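Local coordinates for protein aldehyde dehydrogenase (Anabaena variabilis, PDB 4H7N) that probably oxidises aldehydes to carboxylic acids with NAD+ as the electron acceptor, at residues 116-127 and 453-464; 257-265 and 303-311. One frame throughout, in Å; residues are numbered along the deposited sequence.

Contact 1 encloses contact 2 along the chain: 116-127 comes first, 257-265 and 303-311 follow, and 453-464 closes the loop near the C-terminus. In space the two lie on opposite sides of the chain's centre, about 49 Å apart between centres and about 20 Å between nearest atoms. Contact 1 pairs strands 118-134 and 454-462 in an arm that projects from the body; contact 2 joins the end of helix 247-259 to the loop before helix 311-326, beside the seven-strand sheet that holds strand 369-375. Both reach the second subunit, contact 1 extensively through a shared sheet and contact 2 through a few packing contacts, so of the two contact 1 adds far more to subunit pairing.

Contact 1 (116-127 and 453-464); sequences PFIALQQSLVPY and FLRKQAFLIKTN
R455 and Y127 meet with the guanidinium turned face-on: CE2 of the tyrosine lies over its centre, 3.4 Å from R455 CZ. The arginine chain, extended from CG to NE, also brings the group to a cation-pi contact with F435 of the second subunit. On the same side of the sheet, V125 CG2 packs 3.3 Å from OE1 of Q457, whose NE2 bonds A413 O of the second subunit, and S123 OG sits in the plane of the F459 ring at its edge, 3.3 Å from CE2. On the face of L120 and L124, CD1 of L120 touches CD2 of L460 at 3.6 Å, while L124 CD2 lies alongside K456 CG. Ten backbone hydrogen bonds, from F117-T463 to Y127-F453, tie strands 118-126 and 454-462 into a twisted antiparallel pair. This is the protruding arm of the aldehyde dehydrogenase oligomerisation region; residues 458-461 continue the sheet in parallel into the second subunit, whose E431 takes K456 in a salt bridge and Q122 OE1 through its backbone N. At the far end the N464 amide lies against F117, its plane only 23° from the ring's, with N464 CG 3.4 Å from F117 CB. K462 NZ, salt-bridged to D468, bonds N464 OD1 (2.7 Å) and favours this orientation of the amide; F117 O accepts both N and OG1 of T463 from one face of its plane.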
# COMPACT_ATOMS: atom_id res chain seq x y z
N PRO A 116 -18.65 1.06 26.52
CA PRO A 116 -19.14 2.39 26.84
C PRO A 116 -18.12 3.28 27.54
O PRO A 116 -18.29 4.47 27.49
CB PRO A 116 -20.37 2.14 27.74
CG PRO A 116 -20.33 0.71 28.11
CD PRO A 116 -19.37 -0.02 27.22
N PHE A 117 -17.09 2.72 28.19
CA PHE A 117 -16.08 3.55 28.87
C PHE A 117 -14.78 3.72 28.07
O PHE A 117 -13.78 4.20 28.61
CB PHE A 117 -15.74 3.00 30.25
CG PHE A 117 -15.39 1.54 30.27
CD1 PHE A 117 -14.07 1.13 30.12
CD2 PHE A 117 -16.36 0.57 30.48
CE1 PHE A 117 -13.74 -0.21 30.16
CE2 PHE A 117 -16.04 -0.77 30.52
CZ PHE A 117 -14.72 -1.17 30.35
N ILE A 118 -14.80 3.31 26.80
CA ILE A 118 -13.71 3.55 25.90
C ILE A 118 -14.18 4.40 24.72
O ILE A 118 -15.07 3.99 23.94
CB ILE A 118 -13.09 2.25 25.30
CG1 ILE A 118 -12.65 1.23 26.36
CG2 ILE A 118 -11.90 2.58 24.40
CD1 ILE A 118 -11.58 1.71 27.33
N ALA A 119 -13.53 5.55 24.56
CA ALA A 119 -13.78 6.48 23.46
C ALA A 119 -12.63 6.40 22.44
O ALA A 119 -11.52 6.06 22.80
CB ALA A 119 -13.88 7.88 24.02
N LEU A 120 -12.89 6.78 21.20
CA LEU A 120 -11.93 6.68 20.12
C LEU A 120 -11.75 8.05 19.48
O LEU A 120 -12.74 8.71 19.11
CB LEU A 120 -12.44 5.66 19.09
CG LEU A 120 -11.64 5.61 17.78
CD1 LEU A 120 -10.25 5.01 17.99
CD2 LEU A 120 -12.40 4.81 16.72
N GLN A 121 -10.52 8.50 19.36
CA GLN A 121 -10.21 9.63 18.46
C GLN A 121 -9.26 9.17 17.40
O GLN A 121 -8.44 8.29 17.65
CB GLN A 121 -9.61 10.80 19.22
CG GLN A 121 -10.61 11.56 20.07
CD GLN A 121 -9.93 12.60 20.95
OE1 GLN A 121 -8.94 13.21 20.55
NE2 GLN A 121 -10.45 12.78 22.16
N GLN A 122 -9.36 9.74 16.21
CA GLN A 122 -8.47 9.41 15.09
C GLN A 122 -7.69 10.65 14.67
O GLN A 122 -8.20 11.76 14.76
CB GLN A 122 -9.28 8.91 13.91
CG GLN A 122 -10.13 7.65 14.17
CD GLN A 122 -9.36 6.31 13.96
OE1 GLN A 122 -9.94 5.22 14.06
NE2 GLN A 122 -8.06 6.39 13.67
N SER A 123 -6.43 10.47 14.26
CA SER A 123 -5.71 11.56 13.58
C SER A 123 -4.81 11.01 12.50
O SER A 123 -4.72 9.80 12.32
CB SER A 123 -4.91 12.44 14.54
OG SER A 123 -3.81 11.72 15.04
N LEU A 124 -4.20 11.92 11.74
CA LEU A 124 -3.42 11.57 10.57
C LEU A 124 -2.05 12.26 10.62
O LEU A 124 -1.97 13.44 10.83
CB LEU A 124 -4.20 12.00 9.36
CG LEU A 124 -5.54 11.28 9.27
CD1 LEU A 124 -6.64 12.27 8.89
CD2 LEU A 124 -5.49 10.10 8.33
N VAL A 125 -0.98 11.50 10.41
CA VAL A 125 0.39 12.00 10.55
C VAL A 125 1.10 11.81 9.20
O VAL A 125 1.29 10.66 8.75
CB VAL A 125 1.13 11.17 11.63
CG1 VAL A 125 2.51 11.72 11.90
CG2 VAL A 125 0.34 11.19 12.93
N PRO A 126 1.51 12.90 8.54
CA PRO A 126 2.17 12.71 7.23
C PRO A 126 3.51 11.98 7.31
O PRO A 126 4.23 12.14 8.27
CB PRO A 126 2.40 14.14 6.75
CG PRO A 126 2.42 15.00 7.98
CD PRO A 126 1.52 14.31 8.97
N TYR A 127 3.87 11.25 6.25
CA TYR A 127 5.27 10.82 6.08
C TYR A 127 6.10 12.10 6.00
O TYR A 127 5.76 12.98 5.23
CB TYR A 127 5.42 10.02 4.82
CG TYR A 127 4.78 8.66 4.90
CD1 TYR A 127 3.46 8.48 4.59
CD2 TYR A 127 5.50 7.54 5.30
CE1 TYR A 127 2.84 7.23 4.69
CE2 TYR A 127 4.89 6.28 5.41
CZ TYR A 127 3.57 6.15 5.10
OH TYR A 127 2.97 4.95 5.19
N PHE A 453 -0.45 9.34 1.79
CA PHE A 453 0.70 10.06 2.35
C PHE A 453 0.62 10.30 3.87
O PHE A 453 1.45 11.02 4.41
CB PHE A 453 0.85 11.42 1.64
CG PHE A 453 1.18 11.29 0.18
CD1 PHE A 453 2.27 10.57 -0.22
CD2 PHE A 453 0.32 11.76 -0.77
CE1 PHE A 453 2.58 10.41 -1.58
CE2 PHE A 453 0.57 11.56 -2.11
CZ PHE A 453 1.70 10.90 -2.52
N LEU A 454 -0.38 9.71 4.51
CA LEU A 454 -0.71 9.90 5.93
C LEU A 454 -0.75 8.58 6.62
O LEU A 454 -1.20 7.57 6.02
CB LEU A 454 -2.10 10.54 6.05
CG LEU A 454 -2.13 11.98 5.47
CD1 LEU A 454 -3.57 12.31 5.16
CD2 LEU A 454 -1.56 12.98 6.47
N ARG A 455 -0.23 8.52 7.84
CA ARG A 455 -0.43 7.36 8.66
C ARG A 455 -1.58 7.70 9.60
O ARG A 455 -1.62 8.77 10.19
CB ARG A 455 0.80 7.04 9.48
CG ARG A 455 1.94 6.48 8.69
CD ARG A 455 2.95 5.94 9.70
NE ARG A 455 4.12 5.27 9.11
CZ ARG A 455 5.25 5.87 8.77
NH1 ARG A 455 6.25 5.13 8.28
NH2 ARG A 455 5.39 7.19 8.89
N LYS A 456 -2.51 6.77 9.71
CA LYS A 456 -3.61 6.88 10.64
C LYS A 456 -3.15 6.46 12.02
O LYS A 456 -2.41 5.49 12.17
CB LYS A 456 -4.76 5.97 10.15
CG LYS A 456 -5.43 6.46 8.88
CD LYS A 456 -6.40 5.41 8.34
CE LYS A 456 -6.51 5.43 6.81
NZ LYS A 456 -7.26 4.20 6.38
N GLN A 457 -3.56 7.23 13.01
CA GLN A 457 -3.29 6.96 14.42
C GLN A 457 -4.60 6.89 15.15
O GLN A 457 -5.44 7.77 15.00
CB GLN A 457 -2.55 8.14 15.04
CG GLN A 457 -1.09 8.13 14.92
CD GLN A 457 -0.43 9.18 15.81
OE1 GLN A 457 -0.84 10.33 15.86
NE2 GLN A 457 0.62 8.78 16.48
N ALA A 458 -4.79 5.84 15.94
CA ALA A 458 -5.98 5.73 16.80
C ALA A 458 -5.60 6.01 18.26
O ALA A 458 -4.51 5.65 18.72
CB ALA A 458 -6.58 4.34 16.65
N PHE A 459 -6.45 6.76 18.96
CA PHE A 459 -6.30 6.98 20.39
C PHE A 459 -7.54 6.37 21.01
O PHE A 459 -8.67 6.80 20.74
CB PHE A 459 -6.19 8.47 20.74
CG PHE A 459 -5.10 9.19 20.01
CD1 PHE A 459 -3.82 9.22 20.51
CD2 PHE A 459 -5.34 9.80 18.79
CE1 PHE A 459 -2.80 9.86 19.82
CE2 PHE A 459 -4.32 10.45 18.09
CZ PHE A 459 -3.05 10.48 18.62
N LEU A 460 -7.32 5.35 21.81
CA LEU A 460 -8.38 4.71 22.56
C LEU A 460 -8.29 5.15 24.01
O LEU A 460 -7.31 4.89 24.69
CB LEU A 460 -8.26 3.20 22.46
CG LEU A 460 -8.52 2.66 21.06
CD1 LEU A 460 -7.99 1.24 20.85
CD2 LEU A 460 -10.02 2.73 20.76
N ILE A 461 -9.37 5.77 24.47
CA ILE A 461 -9.36 6.53 25.70
C ILE A 461 -10.28 5.95 26.75
O ILE A 461 -11.48 5.84 26.56
CB ILE A 461 -9.81 7.97 25.42
CG1 ILE A 461 -8.88 8.58 24.37
CG2 ILE A 461 -9.80 8.78 26.70
CD1 ILE A 461 -9.41 9.79 23.66
N LYS A 462 -9.70 5.59 27.88
CA LYS A 462 -10.46 5.10 29.00
C LYS A 462 -11.04 6.31 29.76
O LYS A 462 -10.32 7.10 30.32
CB LYS A 462 -9.59 4.24 29.91
CG LYS A 462 -10.37 3.66 31.09
CD LYS A 462 -9.44 2.92 32.02
CE LYS A 462 -10.12 2.52 33.33
NZ LYS A 462 -11.30 1.65 33.07
N THR A 463 -12.36 6.46 29.70
CA THR A 463 -13.03 7.59 30.33
C THR A 463 -13.56 7.33 31.78
O THR A 463 -14.11 8.25 32.38
CB THR A 463 -14.25 8.03 29.50
OG1 THR A 463 -15.18 6.95 29.46
CG2 THR A 463 -13.84 8.39 28.06
N ASN A 464 -13.42 6.13 32.35
CA ASN A 464 -13.98 5.91 33.69
C ASN A 464 -12.87 5.59 34.67
O ASN A 464 -11.71 5.64 34.31
CB ASN A 464 -15.04 4.80 33.68
CG ASN A 464 -14.44 3.44 33.35
OD1 ASN A 464 -13.37 3.36 32.71
ND2 ASN A 464 -15.10 2.38 33.79
O HOH W 1 3.94 9.02 9.45

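Contact 2 (257-265 and 303-311); sequences GAVVNTGQS and GAIGPIIAE
Q264 uses both ends of its amide to grip the loop 303-311. Its OE1 receives the N-H of I309 on a lone pair, in the carbonyl plane, at 2.9 Å and nearly straight (169°). The NE2 end points back into its own segment, where N261 O lies in the amide plane at 2.9 Å; a weaker bond from the same nitrogen reaches P307 O across the contact. Held at both ends, the amide has little freedom to flip, and N261 O is gripped from opposite faces by NE2 and the backbone N of Q264. Nearby, T262 OG1 donates to G306 O over a short 2.7 Å, coming from above the carbonyl plane; a water adds to this bond, donating to T262 OG1 and accepting weakly from G306 N. With OG1 beside its own backbone N (chi1 -46°), the threonine can set its methyl CG2 against CG2 of I305, 3.9 Å away.

Toward V259 the join is looser. I305 CD1 comes no nearer than 4.3 Å to V259 CG2, and N261 and A304 are linked through a water that takes the N-H of N261 and donates to A304 O. The V259 and A304 side chains also pack on F472 of the second subunit.

N261, T262 and G263 all have positive phi, a left-handed run that turns the chain sharply after helix 247-259. N261 ND2 bonds Q264 O across this turn, and N137 bonds both residues from outside. The Q264 and T262 bonds join the turn to the loop before helix 311-326. Its sequence N-T-G-Q-S resembles the segment that in aldehyde dehydrogenases precedes the catalytic cysteine, and probably does so here.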
# COMPACT_ATOMS: atom_id res chain seq x y z
N GLY A 257 -6.83 9.23 -28.58
CA GLY A 257 -6.24 8.42 -27.56
C GLY A 257 -4.94 7.80 -27.97
O GLY A 257 -4.05 7.68 -27.14
N ALA A 258 -4.80 7.44 -29.26
CA ALA A 258 -3.54 6.81 -29.73
C ALA A 258 -2.41 7.77 -30.07
O ALA A 258 -1.27 7.37 -30.01
CB ALA A 258 -3.80 5.92 -30.90
N VAL A 259 -2.70 9.02 -30.46
CA VAL A 259 -1.65 9.87 -30.95
C VAL A 259 -1.47 11.21 -30.25
O VAL A 259 -0.52 11.92 -30.55
CB VAL A 259 -1.73 10.06 -32.49
CG1 VAL A 259 -1.91 8.72 -33.17
CG2 VAL A 259 -2.82 11.04 -32.86
N VAL A 260 -2.33 11.55 -29.28
CA VAL A 260 -2.13 12.75 -28.50
C VAL A 260 -0.77 12.60 -27.81
O VAL A 260 -0.37 11.51 -27.43
CB VAL A 260 -3.29 13.03 -27.50
CG1 VAL A 260 -3.35 11.95 -26.44
CG2 VAL A 260 -3.12 14.39 -26.88
N ASN A 261 -0.03 13.69 -27.79
CA ASN A 261 1.34 13.74 -27.31
C ASN A 261 2.23 12.80 -28.13
O ASN A 261 3.19 12.23 -27.63
CB ASN A 261 1.44 13.38 -25.81
CG ASN A 261 2.66 14.03 -25.13
OD1 ASN A 261 2.99 15.17 -25.42
ND2 ASN A 261 3.34 13.29 -24.29
N THR A 262 1.87 12.60 -29.40
CA THR A 262 2.62 11.67 -30.30
C THR A 262 2.64 10.24 -29.72
O THR A 262 3.55 9.44 -29.98
CB THR A 262 4.03 12.17 -30.58
OG1 THR A 262 4.00 13.57 -30.92
CG2 THR A 262 4.65 11.46 -31.78
N GLY A 263 1.61 9.92 -28.93
CA GLY A 263 1.51 8.57 -28.37
C GLY A 263 2.40 8.29 -27.18
O GLY A 263 2.44 7.16 -26.70
N GLN A 264 3.05 9.33 -26.66
CA GLN A 264 4.02 9.22 -25.58
C GLN A 264 3.28 9.38 -24.25
O GLN A 264 3.28 10.44 -23.64
CB GLN A 264 5.12 10.30 -25.73
CG GLN A 264 5.87 10.17 -27.04
CD GLN A 264 6.75 11.36 -27.35
OE1 GLN A 264 7.98 11.24 -27.36
NE2 GLN A 264 6.12 12.53 -27.62
N SER A 265 2.64 8.29 -23.82
CA SER A 265 1.77 8.31 -22.69
C SER A 265 1.50 6.88 -22.27
O SER A 265 1.19 6.02 -23.12
CB SER A 265 0.47 8.99 -23.00
OG SER A 265 -0.40 8.97 -21.93
N GLY A 303 1.38 22.45 -36.43
CA GLY A 303 0.67 21.18 -36.31
C GLY A 303 0.53 20.67 -34.90
O GLY A 303 1.15 21.18 -33.96
N ALA A 304 -0.30 19.65 -34.76
CA ALA A 304 -0.63 19.10 -33.46
C ALA A 304 0.40 18.07 -32.97
O ALA A 304 0.52 17.82 -31.77
CB ALA A 304 -2.01 18.45 -33.54
N ILE A 305 1.15 17.46 -33.88
CA ILE A 305 2.00 16.30 -33.49
C ILE A 305 3.44 16.75 -33.31
O ILE A 305 4.13 17.12 -34.30
CB ILE A 305 1.93 15.19 -34.55
CG1 ILE A 305 0.46 14.86 -34.83
CG2 ILE A 305 2.73 13.96 -34.11
CD1 ILE A 305 -0.33 14.48 -33.59
N GLY A 306 3.87 16.75 -32.05
CA GLY A 306 5.26 17.07 -31.72
C GLY A 306 6.25 15.95 -32.02
O GLY A 306 5.86 14.86 -32.42
N PRO A 307 7.52 16.20 -31.78
CA PRO A 307 8.54 15.22 -32.00
C PRO A 307 8.55 14.13 -30.95
O PRO A 307 8.01 14.31 -29.85
CB PRO A 307 9.83 16.04 -31.89
CG PRO A 307 9.51 17.13 -30.95
CD PRO A 307 8.07 17.45 -31.21
N ILE A 308 9.24 13.05 -31.27
CA ILE A 308 9.55 12.06 -30.27
C ILE A 308 10.62 12.66 -29.39
O ILE A 308 11.69 12.97 -29.87
CB ILE A 308 10.07 10.80 -30.93
CG1 ILE A 308 8.98 10.28 -31.88
CG2 ILE A 308 10.47 9.77 -29.90
CD1 ILE A 308 9.56 9.41 -32.96
N ILE A 309 10.32 12.79 -28.10
CA ILE A 309 11.11 13.60 -27.19
C ILE A 309 12.45 12.95 -26.87
O ILE A 309 13.48 13.59 -26.85
CB ILE A 309 10.30 13.85 -25.91
CG1 ILE A 309 9.16 14.81 -26.21
CG2 ILE A 309 11.17 14.42 -24.81
CD1 ILE A 309 8.18 14.88 -25.08
N ALA A 310 12.43 11.65 -26.61
CA ALA A 310 13.66 10.96 -26.23
C ALA A 310 14.21 10.17 -27.39
O ALA A 310 13.47 9.43 -28.04
CB ALA A 310 13.38 10.05 -25.03
N GLU A 311 15.51 10.28 -27.67
CA GLU A 311 16.10 9.49 -28.77
C GLU A 311 15.92 7.99 -28.62
O GLU A 311 15.72 7.29 -29.62
CB GLU A 311 17.61 9.69 -28.92
CG GLU A 311 17.99 10.91 -29.68
CD GLU A 311 19.32 10.75 -30.40
OE1 GLU A 311 20.32 10.63 -29.72
OE2 GLU A 311 19.33 10.74 -31.64
O HOH W 2 -0.60 15.79 -29.78
O HOH W 3 3.51 15.62 -29.15